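PDB 2WSI: flavin adenine dinucleotide synthase from Saccharomyces cerevisiae, which catalyses the transfer of the adenylyl group of ATP to flavin mononucleotide, making the coenzyme FAD and releasing diphosphate. Local coordinates for residues A[63-68]-A[164-169]; A[104-109]-A[131-136]. All coordinates share one frame; numbering follows the deposited sequence.

Interaction 1. Residues A[63-68]-A[164-169]; sequences GKDCQV and GIRHTD. With FAD (flavin-adenine dinucleotide), chain C; SO4 (sulfate ion), chain B.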
loop_
_atom_site.group_PDB
_atom_site.type_symbol
_atom_site.label_atom_id
_atom_site.label_comp_id
_atom_site.label_asym_id
_atom_site.label_seq_id
_atom_site.Cartn_x
_atom_site.Cartn_y
_atom_site.Cartn_z
ATOM N N GLY A 63 0.939 -5.250 -1.155
ATOM C CA GLY A 63 1.743 -5.036 0.055
ATOM C C GLY A 63 1.200 -3.881 0.911
ATOM O O GLY A 63 0.326 -3.116 0.474
ATOM N N LYS A 64 1.700 -3.758 2.141
ATOM C CA LYS A 64 1.188 -2.759 3.074
ATOM C C LYS A 64 1.387 -1.348 2.516
ATOM O O LYS A 64 0.521 -0.512 2.675
ATOM C CB LYS A 64 1.871 -2.863 4.437
ATOM C CG LYS A 64 3.400 -2.637 4.416
ATOM C CD LYS A 64 3.985 -3.018 5.825
ATOM C CE LYS A 64 5.429 -2.486 6.007
ATOM N NZ LYS A 64 6.251 -2.925 4.858
ATOM N N ASP A 65 2.528 -1.088 1.884
ATOM C CA ASP A 65 2.842 0.259 1.432
ATOM C C ASP A 65 1.911 0.671 0.286
ATOM O O ASP A 65 1.326 1.763 0.302
ATOM C CB ASP A 65 4.276 0.341 0.934
ATOM C CG ASP A 65 5.318 0.289 2.057
ATOM O OD1 ASP A 65 4.954 0.365 3.238
ATOM O OD2 ASP A 65 6.520 0.172 1.743
ATOM N N CYS A 66 1.765 -0.169 -0.734
ATOM C CA CYS A 66 0.904 0.307 -1.823
ATOM C C CYS A 66 -0.574 0.232 -1.442
ATOM O O CYS A 66 -1.385 1.007 -1.967
ATOM C CB CYS A 66 1.197 -0.355 -3.158
ATOM S SG CYS A 66 1.036 -2.004 -3.051
ATOM N N GLN A 67 -0.924 -0.617 -0.483
ATOM C CA GLN A 67 -2.282 -0.583 0.078
ATOM C C GLN A 67 -2.582 0.725 0.842
ATOM O O GLN A 67 -3.658 1.318 0.682
ATOM C CB GLN A 67 -2.559 -1.745 1.025
ATOM C CG GLN A 67 -4.090 -1.817 1.303
ATOM C CD GLN A 67 -4.494 -2.963 2.182
ATOM O OE1 GLN A 67 -3.649 -3.663 2.741
ATOM N NE2 GLN A 67 -5.804 -3.150 2.341
ATOM N N VAL A 68 -1.660 1.166 1.697
ATOM C CA VAL A 68 -1.869 2.444 2.372
ATOM C C VAL A 68 -2.025 3.533 1.324
ATOM O O VAL A 68 -2.941 4.355 1.406
ATOM C CB VAL A 68 -0.721 2.790 3.360
ATOM C CG1 VAL A 68 -0.767 4.293 3.725
ATOM C CG2 VAL A 68 -0.854 1.923 4.607
ATOM N N GLY A 164 4.180 2.887 -4.617
ATOM C CA GLY A 164 4.125 3.038 -3.166
ATOM C C GLY A 164 5.500 2.932 -2.495
ATOM O O GLY A 164 5.615 2.469 -1.363
ATOM N N ILE A 165 6.530 3.379 -3.192
ATOM C CA ILE A 165 7.898 3.278 -2.697
ATOM C C ILE A 165 8.106 4.229 -1.513
ATOM O O ILE A 165 7.529 5.287 -1.455
ATOM C CB ILE A 165 8.889 3.605 -3.830
ATOM C CG1 ILE A 165 10.342 3.308 -3.427
ATOM C CG2 ILE A 165 8.709 5.039 -4.274
ATOM C CD1 ILE A 165 11.283 3.158 -4.657
ATOM N N ARG A 166 8.903 3.827 -0.537
ATOM C CA ARG A 166 9.395 4.822 0.409
ATOM C C ARG A 166 10.763 4.413 0.938
ATOM O O ARG A 166 11.345 3.473 0.448
ATOM C CB ARG A 166 8.400 5.133 1.540
ATOM C CG ARG A 166 7.646 3.970 2.083
ATOM C CD ARG A 166 7.365 4.083 3.578
ATOM N NE ARG A 166 7.147 2.734 3.966
ATOM C CZ ARG A 166 7.822 2.018 4.854
ATOM N NH1 ARG A 166 8.743 2.494 5.699
ATOM N NH2 ARG A 166 7.469 0.777 4.920
ATOM N N HIS A 167 11.299 5.165 1.891
ATOM C CA HIS A 167 12.617 4.843 2.426
ATOM C C HIS A 167 12.503 3.720 3.445
ATOM O O HIS A 167 11.820 3.850 4.468
ATOM C CB HIS A 167 13.261 6.087 3.042
ATOM C CG HIS A 167 13.462 7.197 2.058
ATOM N ND1 HIS A 167 14.295 7.073 0.966
ATOM C CD2 HIS A 167 12.923 8.437 1.983
ATOM C CE1 HIS A 167 14.269 8.193 0.266
ATOM N NE2 HIS A 167 13.451 9.040 0.867
ATOM N N THR A 168 13.142 2.602 3.144
ATOM C CA THR A 168 13.091 1.450 4.032
ATOM C C THR A 168 14.479 0.939 4.369
ATOM O O THR A 168 14.627 -0.166 4.881
ATOM C CB THR A 168 12.225 0.328 3.437
ATOM O OG1 THR A 168 12.848 -0.198 2.256
ATOM C CG2 THR A 168 10.870 0.878 3.091
ATOM N N ASP A 169 15.482 1.756 4.061
ATOM C CA ASP A 169 16.812 1.659 4.655
ATOM C C ASP A 169 17.409 3.055 4.561
ATOM O O ASP A 169 16.920 3.871 3.792
ATOM C CB ASP A 169 17.682 0.625 3.935
ATOM C CG ASP A 169 17.876 0.937 2.458
ATOM O OD1 ASP A 169 17.888 2.133 2.083
ATOM O OD2 ASP A 169 18.043 -0.025 1.668
HETATM P PA FAD C . 9.268 -2.663 -4.010
HETATM O O1A FAD C . 9.180 -3.962 -3.256
HETATM O O2A FAD C . 9.833 -2.874 -5.389
HETATM O O5B FAD C . 7.869 -1.844 -4.048
HETATM C C5B FAD C . 7.901 -0.470 -4.386
HETATM C C4B FAD C . 6.605 -0.119 -5.123
HETATM O O4B FAD C . 6.679 -0.578 -6.448
HETATM C C3B FAD C . 5.402 -0.808 -4.510
HETATM O O3B FAD C . 4.827 -0.036 -3.486
HETATM C C2B FAD C . 4.475 -0.940 -5.704
HETATM O O2B FAD C . 3.752 0.256 -5.905
HETATM C C1B FAD C . 5.440 -1.135 -6.845
HETATM N N9A FAD C . 5.616 -2.579 -7.062
HETATM C C8A FAD C . 6.591 -3.405 -6.561
HETATM N N7A FAD C . 6.382 -4.664 -7.033
HETATM C C5A FAD C . 5.267 -4.635 -7.808
HETATM C C6A FAD C . 4.591 -5.607 -8.517
HETATM N N6A FAD C . 5.001 -6.888 -8.555
HETATM N N1A FAD C . 3.493 -5.235 -9.235
HETATM C C2A FAD C . 3.036 -3.934 -9.260
HETATM N N3A FAD C . 3.689 -2.976 -8.520
HETATM C C4A FAD C . 4.800 -3.332 -7.839
HETATM N N1 FAD C . 14.299 2.095 -10.439
HETATM C C2 FAD C . 15.230 2.901 -11.042
HETATM O O2 FAD C . 16.411 2.847 -10.697
HETATM N N3 FAD C . 14.850 3.769 -12.035
HETATM C C4 FAD C . 13.536 3.838 -12.442
HETATM O O4 FAD C . 13.263 4.649 -13.334
HETATM C C4X FAD C . 12.581 3.018 -11.833
HETATM N N5 FAD C . 11.240 3.055 -12.208
HETATM C C5X FAD C . 10.311 2.244 -11.588
HETATM C C6 FAD C . 8.965 2.273 -11.956
HETATM C C7 FAD C . 8.053 1.417 -11.333
HETATM C C7M FAD C . 6.600 1.416 -11.715
HETATM C C8 FAD C . 8.489 0.556 -10.334
HETATM C C8M FAD C . 7.518 -0.349 -9.636
HETATM C C9 FAD C . 9.822 0.539 -9.965
HETATM C C9A FAD C . 10.735 1.365 -10.591
HETATM N N10 FAD C . 12.062 1.313 -10.213
HETATM C C10 FAD C . 12.975 2.154 -10.817
HETATM C "C1'" FAD C . 12.489 0.382 -9.111
HETATM C "C2'" FAD C . 12.359 1.078 -7.738
HETATM O "O2'" FAD C . 12.987 2.337 -7.685
HETATM C "C3'" FAD C . 12.884 0.225 -6.587
HETATM O "O3'" FAD C . 14.289 0.171 -6.653
HETATM C "C4'" FAD C . 12.309 -1.178 -6.647
HETATM O "O4'" FAD C . 10.911 -1.121 -6.836
HETATM C "C5'" FAD C . 12.586 -1.925 -5.342
HETATM O "O5'" FAD C . 12.347 -1.056 -4.250
HETATM P P FAD C . 11.617 -1.587 -2.916
HETATM O O1P FAD C . 12.058 -3.004 -2.631
HETATM O O2P FAD C . 11.827 -0.608 -1.783
HETATM O O3P FAD C . 10.041 -1.565 -3.162
HETATM S S SO4 B . 6.007 -4.356 1.618
HETATM O O1 SO4 B . 7.108 -4.849 0.811
HETATM O O2 SO4 B . 4.845 -4.201 0.750
HETATM O O3 SO4 B . 5.721 -5.340 2.663
HETATM O O4 SO4 B . 6.320 -3.028 2.132
HETATM O O HOH W 1 7.247 0.190 -0.559
#
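Cys66 and Gly164 pack backbone against backbone, their CA atoms only 4.4 Å apart. A glycine suits this spot because a CB would run into CA of Cys66 on one side and into the ribose hydroxyl O3B of FAD on another. The same residue donates its N-H almost straight (177°) to O2B of FAD, at 3.0 Å from N to O2B, and its carbonyl O lies 3.4 Å from CB of Asp65. Gly63, Lys64 and Asp65 lie where a glycine-rich turn leads into helix 64-87, with Gly63 the N-cap, consistent with the PP-loop of this family.

Beyond the close-packed glycine the contact becomes ionic and looser: Asp65 is partly exposed, and a water lies beside its OD2 and Gly164 O. Arg166 starts from a cramped first torsion (chi1 39°) and bends at chi2, which brings its guanidinium edge to Asp65. NH2 meets the syn lone pair of OD1 of Asp65 at 3.1 Å, while the bonds from NE to OD1 and from NH2 to OD2 are weak. The two planar groups stand 83° apart. Glu299 takes a second salt bridge from NH2 and another from Lys64 NZ, and CG2 of Thr168 sits over one guanidinium face. A lysine in place of Arg166 would probably leave Asp65 with one charged contact instead of the guanidinium edge, and loosen the hold on Glu299 that NH2 gives.

A sulfate, probably from the crystallisation liquor, rests 3.3 Å from CA of Gly63 by its O2, again where a side chain would clash. Lys64, bent at its last torsion, gives NZ to sulfate O4 at 2.7 Å, consistent with a place made for phosphate groups.

Interaction 2. Residues A[104-109]-A[131-136]; sequences TVFIDQ and LYESQR. With FAD (flavin-adenine dinucleotide), chain C.
Thr104 pairs with Leu131, Val105 with Tyr132 and Phe106 with Glu133 on neighbouring parallel strands. Tyr132 N donates to Thr104 O at 2.9 Å, Phe106 N to Tyr132 O at 2.8 Å, and, just after strand 129-133 ends, Ser134 N reaches Phe106 O at a longer 3.2 Å. A side chain then takes over: with OG turned between its own N and carbonyl carbon (chi1 72°), Ser134 accepts Asp108 N at 2.9 Å from OG. That hydroxyl donates a hydrogen bond to a water, which donates to Asp108 O and Gln135 O. A serine suits the place because its one small group both accepts and donates.

Acidic groups crowd the loop end. Asp108 OD2 lies 2.8 Å from Glu133 OE2, two acceptors whose proximity would probably raise the proton affinity of one of them, and Glu117 OE2 is close to Asp108 OD1. Another water donates to Asp108 OD2 and Ser134 O and accepts weakly from Arg136 N, while Arg136 offers NE to OD2 in a long salt bridge. Leu131 CD1 wedges against Thr104 CG2 and Phe106 CB; Val105 CG2 touches Tyr132 CD2 on the other face of the sheet.

Ile107 turns its polar backbone away from strand 129-133 to the ligand. Its N donates to N1A of FAD at 2.9 Å, and its O accepts from N6A of FAD at 2.9 Å, both nearly straight. Such main-chain reading of an adenine edge, just past a strand of a beta-alpha-beta unit (102-106, 114-126, 129-133), is typical of the HUP-type nucleotide-binding fold of this family.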
loop_
_atom_site.group_PDB
_atom_site.type_symbol
_atom_site.label_atom_id
_atom_site.label_comp_id
_atom_site.label_asym_id
_atom_site.label_seq_id
_atom_site.Cartn_x
_atom_site.Cartn_y
_atom_site.Cartn_z
ATOM N N THR A 104 -5.098 -0.145 -12.963
ATOM C CA THR A 104 -4.168 -0.676 -11.985
ATOM C C THR A 104 -3.293 -1.693 -12.687
ATOM O O THR A 104 -3.744 -2.357 -13.622
ATOM C CB THR A 104 -4.932 -1.348 -10.808
ATOM O OG1 THR A 104 -5.800 -0.386 -10.184
ATOM C CG2 THR A 104 -3.951 -1.941 -9.751
ATOM N N VAL A 105 -2.038 -1.809 -12.254
ATOM C CA VAL A 105 -1.125 -2.759 -12.868
ATOM C C VAL A 105 -0.469 -3.596 -11.793
ATOM O O VAL A 105 0.030 -3.034 -10.823
ATOM C CB VAL A 105 -0.029 -2.057 -13.710
ATOM C CG1 VAL A 105 0.523 -0.855 -12.980
ATOM C CG2 VAL A 105 1.116 -3.033 -14.035
ATOM N N PHE A 106 -0.484 -4.923 -11.969
ATOM C CA PHE A 106 0.133 -5.849 -11.032
ATOM C C PHE A 106 1.078 -6.725 -11.819
ATOM O O PHE A 106 0.657 -7.399 -12.762
ATOM C CB PHE A 106 -0.913 -6.742 -10.357
ATOM C CG PHE A 106 -0.310 -7.844 -9.496
ATOM C CD1 PHE A 106 0.769 -7.581 -8.654
ATOM C CD2 PHE A 106 -0.830 -9.134 -9.530
ATOM C CE1 PHE A 106 1.315 -8.576 -7.858
ATOM C CE2 PHE A 106 -0.275 -10.155 -8.735
ATOM C CZ PHE A 106 0.793 -9.866 -7.903
ATOM N N ILE A 107 2.351 -6.734 -11.444
ATOM C CA ILE A 107 3.272 -7.635 -12.122
ATOM C C ILE A 107 3.318 -8.933 -11.338
ATOM O O ILE A 107 3.805 -8.971 -10.205
ATOM C CB ILE A 107 4.662 -7.025 -12.318
ATOM C CG1 ILE A 107 4.560 -5.657 -13.012
ATOM C CG2 ILE A 107 5.544 -7.987 -13.141
ATOM C CD1 ILE A 107 3.802 -5.692 -14.379
ATOM N N ASP A 108 2.751 -9.985 -11.928
ATOM C CA ASP A 108 2.742 -11.304 -11.312
ATOM C C ASP A 108 3.962 -12.085 -11.782
ATOM O O ASP A 108 4.273 -12.096 -12.970
ATOM C CB ASP A 108 1.471 -12.052 -11.703
ATOM C CG ASP A 108 1.209 -13.268 -10.833
ATOM O OD1 ASP A 108 1.702 -13.306 -9.689
ATOM O OD2 ASP A 108 0.489 -14.182 -11.290
ATOM N N GLN A 109 4.639 -12.757 -10.853
ATOM C CA GLN A 109 5.875 -13.469 -11.169
ATOM C C GLN A 109 5.801 -14.919 -10.686
ATOM O O GLN A 109 4.904 -15.274 -9.928
ATOM C CB GLN A 109 7.054 -12.717 -10.555
ATOM C CG GLN A 109 6.962 -11.206 -10.836
ATOM C CD GLN A 109 8.059 -10.392 -10.153
ATOM O OE1 GLN A 109 7.984 -10.096 -8.957
ATOM N NE2 GLN A 109 9.076 -10.019 -10.918
ATOM N N LEU A 131 -7.748 -4.369 -13.227
ATOM C CA LEU A 131 -6.411 -4.906 -13.072
ATOM C C LEU A 131 -5.803 -5.438 -14.359
ATOM O O LEU A 131 -6.322 -6.380 -14.961
ATOM C CB LEU A 131 -6.467 -6.023 -12.038
ATOM C CG LEU A 131 -5.117 -6.547 -11.572
ATOM C CD1 LEU A 131 -4.470 -5.509 -10.622
ATOM C CD2 LEU A 131 -5.327 -7.858 -10.886
ATOM N N TYR A 132 -4.708 -4.833 -14.792
ATOM C CA TYR A 132 -3.813 -5.508 -15.718
ATOM C C TYR A 132 -2.899 -6.363 -14.867
ATOM O O TYR A 132 -2.230 -5.836 -13.965
ATOM C CB TYR A 132 -2.979 -4.501 -16.486
ATOM C CG TYR A 132 -1.841 -5.099 -17.286
ATOM C CD1 TYR A 132 -2.023 -5.523 -18.601
ATOM C CD2 TYR A 132 -0.563 -5.198 -16.737
ATOM C CE1 TYR A 132 -0.946 -6.050 -19.343
ATOM C CE2 TYR A 132 0.508 -5.711 -17.460
ATOM C CZ TYR A 132 0.318 -6.131 -18.754
ATOM O OH TYR A 132 1.411 -6.626 -19.435
ATOM N N GLU A 133 -2.874 -7.670 -15.128
ATOM C CA GLU A 133 -1.902 -8.562 -14.482
ATOM C C GLU A 133 -1.019 -9.268 -15.516
ATOM O O GLU A 133 -1.514 -10.046 -16.335
ATOM C CB GLU A 133 -2.616 -9.620 -13.623
ATOM C CG GLU A 133 -1.633 -10.616 -12.980
ATOM C CD GLU A 133 -2.286 -11.582 -11.993
ATOM O OE1 GLU A 133 -3.529 -11.642 -11.925
ATOM O OE2 GLU A 133 -1.547 -12.301 -11.285
ATOM N N SER A 134 0.281 -9.007 -15.467
ATOM C CA SER A 134 1.238 -9.688 -16.334
ATOM C C SER A 134 1.120 -11.198 -16.163
ATOM O O SER A 134 0.585 -11.677 -15.175
ATOM C CB SER A 134 2.665 -9.255 -16.005
ATOM O OG SER A 134 3.074 -9.800 -14.772
ATOM N N GLN A 135 1.641 -11.935 -17.129
ATOM C CA GLN A 135 1.592 -13.393 -17.122
ATOM C C GLN A 135 2.843 -13.912 -16.412
ATOM O O GLN A 135 3.954 -13.521 -16.764
ATOM C CB GLN A 135 1.544 -13.920 -18.562
ATOM C CG GLN A 135 0.738 -13.045 -19.529
ATOM C CD GLN A 135 1.574 -11.958 -20.221
ATOM O OE1 GLN A 135 1.974 -10.945 -19.606
ATOM N NE2 GLN A 135 1.822 -12.154 -21.520
ATOM N N ARG A 136 2.689 -14.767 -15.403
ATOM C CA ARG A 136 3.854 -15.111 -14.568
ATOM C C ARG A 136 4.946 -15.803 -15.372
ATOM O O ARG A 136 6.127 -15.457 -15.251
ATOM C CB ARG A 136 3.479 -15.957 -13.343
ATOM C CG ARG A 136 2.989 -17.359 -13.650
ATOM C CD ARG A 136 2.295 -17.958 -12.433
ATOM N NE ARG A 136 0.877 -17.621 -12.405
ATOM C CZ ARG A 136 -0.092 -18.402 -12.884
ATOM N NH1 ARG A 136 0.200 -19.582 -13.426
ATOM N NH2 ARG A 136 -1.361 -18.007 -12.819
HETATM P PA FAD C . 9.268 -2.663 -4.010
HETATM O O1A FAD C . 9.180 -3.962 -3.256
HETATM O O2A FAD C . 9.833 -2.874 -5.389
HETATM O O5B FAD C . 7.869 -1.844 -4.048
HETATM C C5B FAD C . 7.901 -0.470 -4.386
HETATM C C4B FAD C . 6.605 -0.119 -5.123
HETATM O O4B FAD C . 6.679 -0.578 -6.448
HETATM C C3B FAD C . 5.402 -0.808 -4.510
HETATM O O3B FAD C . 4.827 -0.036 -3.486
HETATM C C2B FAD C . 4.475 -0.940 -5.704
HETATM O O2B FAD C . 3.752 0.256 -5.905
HETATM C C1B FAD C . 5.440 -1.135 -6.845
HETATM N N9A FAD C . 5.616 -2.579 -7.062
HETATM C C8A FAD C . 6.591 -3.405 -6.561
HETATM N N7A FAD C . 6.382 -4.664 -7.033
HETATM C C5A FAD C . 5.267 -4.635 -7.808
HETATM C C6A FAD C . 4.591 -5.607 -8.517
HETATM N N6A FAD C . 5.001 -6.888 -8.555
HETATM N N1A FAD C . 3.493 -5.235 -9.235
HETATM C C2A FAD C . 3.036 -3.934 -9.260
HETATM N N3A FAD C . 3.689 -2.976 -8.520
HETATM C C4A FAD C . 4.800 -3.332 -7.839
HETATM N N1 FAD C . 14.299 2.095 -10.439
HETATM C C2 FAD C . 15.230 2.901 -11.042
HETATM O O2 FAD C . 16.411 2.847 -10.697
HETATM N N3 FAD C . 14.850 3.769 -12.035
HETATM C C4 FAD C . 13.536 3.838 -12.442
HETATM O O4 FAD C . 13.263 4.649 -13.334
HETATM C C4X FAD C . 12.581 3.018 -11.833
HETATM N N5 FAD C . 11.240 3.055 -12.208
HETATM C C5X FAD C . 10.311 2.244 -11.588
HETATM C C6 FAD C . 8.965 2.273 -11.956
HETATM C C7 FAD C . 8.053 1.417 -11.333
HETATM C C7M FAD C . 6.600 1.416 -11.715
HETATM C C8 FAD C . 8.489 0.556 -10.334
HETATM C C8M FAD C . 7.518 -0.349 -9.636
HETATM C C9 FAD C . 9.822 0.539 -9.965
HETATM C C9A FAD C . 10.735 1.365 -10.591
HETATM N N10 FAD C . 12.062 1.313 -10.213
HETATM C C10 FAD C . 12.975 2.154 -10.817
HETATM C "C1'" FAD C . 12.489 0.382 -9.111
HETATM C "C2'" FAD C . 12.359 1.078 -7.738
HETATM O "O2'" FAD C . 12.987 2.337 -7.685
HETATM C "C3'" FAD C . 12.884 0.225 -6.587
HETATM O "O3'" FAD C . 14.289 0.171 -6.653
HETATM C "C4'" FAD C . 12.309 -1.178 -6.647
HETATM O "O4'" FAD C . 10.911 -1.121 -6.836
HETATM C "C5'" FAD C . 12.586 -1.925 -5.342
HETATM O "O5'" FAD C . 12.347 -1.056 -4.250
HETATM P P FAD C . 11.617 -1.587 -2.916
HETATM O O1P FAD C . 12.058 -3.004 -2.631
HETATM O O2P FAD C . 11.827 -0.608 -1.783
HETATM O O3P FAD C . 10.041 -1.565 -3.162
HETATM O O HOH W 2 5.085 -11.426 -15.770
HETATM O O HOH W 3 -0.245 -14.228 -14.179
#

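How the interactions relate
Both interactions border the same FAD, yet their centres are 18 Å apart and their nearest atoms about 7 Å. Interaction 1 is buried near the middle of the chain, joining the start of helix 64-87 to the loop after strand 160-162; interaction 2 lies further out, where strand 129-133 forms one edge of the sheet. They share no helix or strand, although helix 64-87 leads on along the chain to strand 102-106. Salt bridges and close glycine packing share 63-68 with 164-169, beside the ribose and an anion site, and little surface is buried. In 104-109 with 131-136 regular backbone pairing prevails, burying far more, with apolar strand faces giving way to a polar, watered loop end.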